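Local coordinates for NADP-dependent 2-hydroxyacid dehydrogenase (PDB 4XCV), which probably catalyses the NADP(H)-dependent interconversion of 2-hydroxyacids and 2-oxoacids, and binds NADPH with its Rossmann-type domain, at residues A[108-111]-A[112-115]; A[157-161]-A[162-166]. One frame throughout, in Å; residues are numbered along the deposited sequence.

Contact 1 (A[108-111]-A[112-115]); sequences VMQC and LMHL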
# COMPACT_ATOMS: atom_id res chain seq x y z
N VAL A 108 0.50 -5.73 0.80
CA VAL A 108 1.09 -4.45 1.18
C VAL A 108 -0.00 -3.44 1.54
O VAL A 108 0.10 -2.72 2.53
CB VAL A 108 2.02 -3.92 0.08
CG1 VAL A 108 2.38 -2.45 0.30
CG2 VAL A 108 3.24 -4.80 -0.00
N MET A 109 -1.09 -3.39 0.74
CA MET A 109 -2.18 -2.47 1.04
C MET A 109 -2.78 -2.75 2.40
O MET A 109 -3.00 -1.82 3.16
CB MET A 109 -3.27 -2.58 -0.05
CG MET A 109 -4.36 -1.52 0.09
SD MET A 109 -5.61 -1.72 -1.19
CE MET A 109 -6.31 -3.23 -0.68
N GLN A 110 -3.03 -4.02 2.71
CA GLN A 110 -3.61 -4.34 4.00
C GLN A 110 -2.69 -3.99 5.13
O GLN A 110 -3.09 -3.42 6.14
CB GLN A 110 -3.99 -5.82 4.09
CG GLN A 110 -5.06 -6.23 3.06
CD GLN A 110 -6.42 -5.62 3.26
OE1 GLN A 110 -6.80 -5.14 4.30
NE2 GLN A 110 -7.18 -5.55 2.13
N CYS A 111 -1.41 -4.31 5.00
CA CYS A 111 -0.45 -3.93 6.05
C CYS A 111 -0.37 -2.44 6.24
O CYS A 111 -0.32 -1.97 7.39
CB CYS A 111 0.95 -4.51 5.75
SG CYS A 111 1.06 -6.31 5.92
N LEU A 112 -0.38 -1.68 5.14
CA LEU A 112 -0.38 -0.22 5.26
C LEU A 112 -1.67 0.31 5.89
O LEU A 112 -1.62 1.23 6.73
CB LEU A 112 -0.10 0.44 3.91
CG LEU A 112 1.28 0.24 3.32
CD1 LEU A 112 1.32 0.73 1.87
CD2 LEU A 112 2.34 0.97 4.13
N MET A 113 -2.82 -0.26 5.54
CA MET A 113 -4.07 0.22 6.11
C MET A 113 -4.10 -0.01 7.61
O MET A 113 -4.64 0.81 8.37
CB MET A 113 -5.29 -0.41 5.41
CG MET A 113 -5.50 0.15 4.02
SD MET A 113 -7.04 -0.32 3.22
CE MET A 113 -6.96 -2.10 3.35
N HIS A 114 -3.54 -1.10 8.08
CA HIS A 114 -3.43 -1.34 9.52
C HIS A 114 -2.37 -0.44 10.15
O HIS A 114 -2.62 0.13 11.24
CB HIS A 114 -3.14 -2.79 9.82
CG HIS A 114 -4.36 -3.62 9.66
ND1 HIS A 114 -5.40 -3.58 10.57
CD2 HIS A 114 -4.74 -4.44 8.67
CE1 HIS A 114 -6.36 -4.39 10.14
NE2 HIS A 114 -5.98 -4.93 9.00
N LEU A 115 -1.25 -0.25 9.50
CA LEU A 115 -0.21 0.62 10.03
C LEU A 115 -0.73 2.05 10.19
O LEU A 115 -0.45 2.70 11.23
CB LEU A 115 0.98 0.65 9.07
CG LEU A 115 2.16 1.52 9.49
CD1 LEU A 115 2.94 0.96 10.65
CD2 LEU A 115 3.09 1.78 8.31
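Two successive turns of helix 100-116, in a largely buried part, meet here, with Val-108 to Cys-111 accepting from Leu-112 to Leu-115. Four i to i+4 backbone hydrogen bonds join them, from Leu-112 N to Val-108 O (2.9 Å) through to Leu-115 N on Cys-111 O (2.9 Å). Val-108 and Leu-112 lie side by side and point the same way, with CG1 of Val-108 3.7 Å from CD1 of Leu-112. Val-108 has CG1 opposite its own N (chi1 166°), which turns that methyl to the leucine. An alanine in place of Leu-112 would probably open a gap beside Val-108 CG1 and cost packing on Phe-164 and at the subunit interface. Gln-110 and Met-113 also run alongside each other. A bend at chi3 (-54°) brings Met-113 CE over the amide end, 3.2 Å from Gln-110 OE1. The same OE1 is hydrogen-bonded to Ser-257 OG, which also bonds His-114 NE2. CD2 of the His-114 ring comes edge-on to Gln-110 O at 3.2 Å. Helix 150-162 packs on Val-108 and Cys-111, strands 229-232 and 278-280 on the Gln-110 side, and the second subunit on Met-109 and Met-113.

Contact 2 (A[157-161]-A[162-166]); sequences AKLKV and MGFNV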
# COMPACT_ATOMS: atom_id res chain seq x y z
N ALA A 157 9.60 -9.24 -0.04
CA ALA A 157 10.45 -8.30 -0.75
C ALA A 157 9.81 -6.91 -0.78
O ALA A 157 10.49 -5.87 -0.55
CB ALA A 157 10.79 -8.78 -2.13
N LYS A 158 8.52 -6.86 -1.08
CA LYS A 158 7.83 -5.58 -1.26
C LYS A 158 7.53 -4.89 0.07
O LYS A 158 7.68 -3.66 0.18
CB LYS A 158 6.63 -5.75 -2.14
CG LYS A 158 7.11 -6.01 -3.58
CD LYS A 158 6.05 -6.58 -4.43
CE LYS A 158 6.54 -6.65 -5.84
NZ LYS A 158 5.56 -7.38 -6.67
N LEU A 159 7.19 -5.69 1.09
CA LEU A 159 7.04 -5.12 2.43
C LEU A 159 8.34 -4.49 2.92
O LEU A 159 8.31 -3.46 3.57
CB LEU A 159 6.58 -6.22 3.40
CG LEU A 159 5.13 -6.67 3.23
CD1 LEU A 159 4.93 -7.99 3.96
CD2 LEU A 159 4.16 -5.64 3.77
N LYS A 160 9.45 -5.14 2.64
CA LYS A 160 10.76 -4.61 3.04
C LYS A 160 11.04 -3.30 2.37
O LYS A 160 11.49 -2.36 3.02
CB LYS A 160 11.87 -5.62 2.71
CG LYS A 160 12.00 -6.71 3.73
CD LYS A 160 12.61 -6.24 5.03
CE LYS A 160 14.14 -6.11 4.89
NZ LYS A 160 14.67 -5.22 5.97
N VAL A 161 10.74 -3.19 1.09
CA VAL A 161 10.98 -1.93 0.38
C VAL A 161 10.11 -0.80 0.98
O VAL A 161 10.56 0.33 1.11
CB VAL A 161 10.68 -2.08 -1.11
CG1 VAL A 161 10.55 -0.73 -1.77
CG2 VAL A 161 11.77 -2.92 -1.79
N MET A 162 8.87 -1.11 1.37
CA MET A 162 8.05 -0.10 1.99
C MET A 162 8.55 0.33 3.36
O MET A 162 8.10 1.36 3.84
CB MET A 162 6.59 -0.60 2.07
CG MET A 162 5.88 -0.69 0.73
SD MET A 162 6.00 0.80 -0.29
CE MET A 162 5.26 2.01 0.81
N GLY A 163 9.40 -0.45 4.00
CA GLY A 163 10.06 -0.03 5.21
C GLY A 163 9.77 -0.91 6.41
O GLY A 163 10.34 -0.70 7.46
N PHE A 164 8.87 -1.89 6.29
CA PHE A 164 8.56 -2.75 7.44
C PHE A 164 9.77 -3.56 7.83
O PHE A 164 10.58 -3.94 7.00
CB PHE A 164 7.44 -3.72 7.09
CG PHE A 164 6.09 -3.08 7.00
CD1 PHE A 164 5.36 -2.78 8.16
CD2 PHE A 164 5.54 -2.76 5.77
CE1 PHE A 164 4.11 -2.23 8.08
CE2 PHE A 164 4.29 -2.17 5.68
CZ PHE A 164 3.58 -1.91 6.85
N ASN A 165 9.86 -3.88 9.12
CA ASN A 165 10.73 -5.00 9.53
C ASN A 165 9.95 -6.25 9.16
O ASN A 165 8.75 -6.30 9.38
CB ASN A 165 11.03 -4.93 11.03
CG ASN A 165 12.04 -5.95 11.45
OD1 ASN A 165 13.11 -6.02 10.87
ND2 ASN A 165 11.70 -6.76 12.40
N VAL A 166 10.60 -7.23 8.54
CA VAL A 166 9.92 -8.43 8.11
C VAL A 166 10.68 -9.64 8.59
O VAL A 166 11.89 -9.70 8.49
CB VAL A 166 9.78 -8.47 6.57
CG1 VAL A 166 9.01 -9.71 6.13
CG2 VAL A 166 9.13 -7.19 6.04
O HOH W 1 13.58 -6.79 8.13
O HOH W 2 12.64 -2.62 5.56
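Leu-159 and Phe-164 meet where helix 150-162 ends and the chain turns into strand 165-169, the second strand of the Rossmann-type beta-alpha-beta unit 142-146, 150-162, 165-169. CD2 of Leu-159 lies 3.8 Å from CD2 of Phe-164, and the two side chains cross at a slant. The ring also sets its edge toward Leu-159 O. That oxygen takes the Phe-164 N-H at 3.2 Å and a weak bond from Gly-163 N. Gly-163 N also reaches Lys-160 O, from above the carbonyl plane. This is a Schellman motif, with Gly-163 at positive phi (120°), where a CB would jam against the carbonyl of Met-162. Lys-160 bends along the start of the strand. Bends at chi2 (-72°) and chi3 (-79°) carry its chain across Val-166, with CG 3.7 Å from Val-166 CG2, and bring NZ to two waters. Water 1 accepts from Lys-160 NZ at 2.9 Å and from Val-166 N at 3.0 Å. Water 2 donates to Lys-160 O and to Phe-164 O, each at 2.8 Å, while its bond from Lys-160 NZ is weak. Apolar carbons of Leu-159, Phe-164 and Val-166 thus pack together, while water 1 links the Lys-160 ammonium to the backbone at the strand start and water 2 bridges two carbonyls across the turn.

Contact 1 is buried core, while contact 2 is only partly buried, with Lys-160 partly exposed and bonded to two waters. Both lie in the NAD-binding domain and pack on each other: Cys-111 SG is 3.8 Å from Leu-159 CD2, and Val-108 CG1 is 3.9 Å from Met-162 CG. So helix 100-116 rests on the end of helix 150-162. The chemistry follows the place. Contact 1 stays within regular helix, and its polar side chains turn to Ser-257. Contact 2 ends a helix: a glycine at positive phi closes the last turn, and two waters bridge polar atoms beside it. Both touch the second subunit, where Val-108 packs on Met-162 of that subunit, and Met-162 on its Val-108.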